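Local coordinates for protein exoribonuclease II, mitochondrial (Candida glabrata, PDB 6F3H) that degrades mitochondrial RNA from the 3' end as the magnesium-binding exoribonuclease component of the mtEXO degradosome, at residues Y509-V514 with L618-F622. The protein carries 1 engineered substitution. Sequence-based numbering, arbitrary orientation.
Sequences YDTFQV and LCAAF
Within the RNB domain, a bend in strand 505-519 of the mixed sheet meets helix 603-625 through an apolar, largely aromatic cluster in which Phe512 inserts its ring between Leu618 and Phe622. Its CE1 lies 3.7 Å from Leu618 CB, while CE2 comes 3.5 Å from Phe622 CD1. The two phenyl rings form an offset edge-to-face pair, the edge of Phe512 directed at the face of Phe622, with planes at 60° and centroids 5.6 Å apart. Val514 also packs over a face of Phe622: its CG2 makes a CH-pi contact 4.0 Å from the ring centroid.

Tyr509 extends across to the helix, its chi1 of 179° placing CG opposite the backbone N, and its CD1 passes 4.0 Å from Leu618 CD2. Farther along, OH reaches the helix backbone at Phe622 CA, 3.6 Å away, with Ala621 CB beside the phenol. The turn that brings Tyr509 and Phe512 together is closed by the backbone hydrogen bond from Phe512 N to Tyr509 O. Phe493 of strand 488-499 touches Phe512, Val514 and Cys619, and Leu712 of helix 703-716 touches Phe622. No hydrogen bond joins the segments; the axes of strand 512-514 and helix 618-622 cross at -79°, a helix packed through aromatic and aliphatic side chains against a sheet strand of the RNB domain.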
# COMPACT_ATOMS: atom_id res chain seq x y z
N TYR A 509 -27.23 16.95 9.68
CA TYR A 509 -26.64 16.99 8.34
C TYR A 509 -27.11 18.22 7.58
O TYR A 509 -26.42 18.67 6.65
CB TYR A 509 -26.96 15.72 7.55
CG TYR A 509 -26.39 15.74 6.14
CD1 TYR A 509 -25.02 15.70 5.92
CD2 TYR A 509 -27.22 15.85 5.03
CE1 TYR A 509 -24.49 15.74 4.64
CE2 TYR A 509 -26.69 15.89 3.74
CZ TYR A 509 -25.33 15.84 3.55
OH TYR A 509 -24.82 15.88 2.27
N ASP A 510 -28.26 18.77 7.94
CA ASP A 510 -28.69 20.00 7.31
C ASP A 510 -27.78 21.17 7.70
O ASP A 510 -27.68 22.14 6.94
CB ASP A 510 -30.16 20.23 7.70
CG ASP A 510 -30.83 21.30 6.87
OD1 ASP A 510 -30.27 22.41 6.73
OD2 ASP A 510 -31.94 21.03 6.36
N THR A 511 -27.07 21.08 8.84
CA THR A 511 -26.02 22.06 9.15
C THR A 511 -24.84 21.97 8.19
O THR A 511 -24.12 22.96 7.99
CB THR A 511 -25.46 21.86 10.55
OG1 THR A 511 -26.50 21.60 11.48
CG2 THR A 511 -24.72 23.10 10.95
N PHE A 512 -24.60 20.78 7.65
CA PHE A 512 -23.35 20.51 6.98
C PHE A 512 -23.12 21.47 5.84
O PHE A 512 -24.00 21.69 5.01
CB PHE A 512 -23.33 19.08 6.45
CG PHE A 512 -22.09 18.73 5.68
CD1 PHE A 512 -20.94 18.32 6.33
CD2 PHE A 512 -22.06 18.84 4.30
CE1 PHE A 512 -19.77 18.01 5.61
CE2 PHE A 512 -20.91 18.53 3.58
CZ PHE A 512 -19.76 18.11 4.24
N GLN A 513 -21.92 21.99 5.77
CA GLN A 513 -21.63 23.01 4.79
C GLN A 513 -20.17 22.90 4.37
O GLN A 513 -19.31 22.57 5.18
CB GLN A 513 -21.91 24.37 5.40
CG GLN A 513 -22.04 25.48 4.43
CD GLN A 513 -21.84 26.79 5.11
OE1 GLN A 513 -21.53 27.78 4.47
NE2 GLN A 513 -21.99 26.79 6.42
N VAL A 514 -19.91 23.16 3.09
CA VAL A 514 -18.55 23.15 2.58
C VAL A 514 -18.27 24.54 2.03
O VAL A 514 -19.07 25.07 1.25
CB VAL A 514 -18.35 22.08 1.49
CG1 VAL A 514 -16.87 21.94 1.10
CG2 VAL A 514 -18.89 20.73 1.92
N LEU A 618 -19.01 12.17 5.98
CA LEU A 618 -20.01 13.11 5.49
C LEU A 618 -19.79 13.49 4.04
O LEU A 618 -20.76 13.65 3.29
CB LEU A 618 -20.01 14.36 6.36
CG LEU A 618 -20.66 14.07 7.72
CD1 LEU A 618 -20.63 15.29 8.62
CD2 LEU A 618 -22.08 13.55 7.53
N CYS A 619 -18.53 13.63 3.60
CA CYS A 619 -18.32 13.94 2.19
C CYS A 619 -18.77 12.80 1.30
O CYS A 619 -19.09 13.03 0.13
CB CYS A 619 -16.88 14.27 1.89
SG CYS A 619 -16.51 15.90 2.34
N ALA A 620 -18.77 11.58 1.83
CA ALA A 620 -19.42 10.50 1.11
C ALA A 620 -20.85 10.89 0.78
O ALA A 620 -21.25 10.91 -0.39
CB ALA A 620 -19.38 9.23 1.95
N ALA A 621 -21.61 11.26 1.82
CA ALA A 621 -23.00 11.65 1.62
C ALA A 621 -23.10 12.79 0.62
O ALA A 621 -23.92 12.76 -0.30
CB ALA A 621 -23.61 12.06 2.95
N PHE A 622 -22.22 13.76 0.76
CA PHE A 622 -22.27 14.96 -0.06
C PHE A 622 -22.03 14.64 -1.53
O PHE A 622 -22.81 15.05 -2.40
CB PHE A 622 -21.24 15.93 0.48
CG PHE A 622 -21.28 17.30 -0.11
CD1 PHE A 622 -22.22 18.22 0.31
CD2 PHE A 622 -20.30 17.70 -0.99
CE1 PHE A 622 -22.21 19.51 -0.19
CE2 PHE A 622 -20.29 18.98 -1.50
CZ PHE A 622 -21.24 19.89 -1.10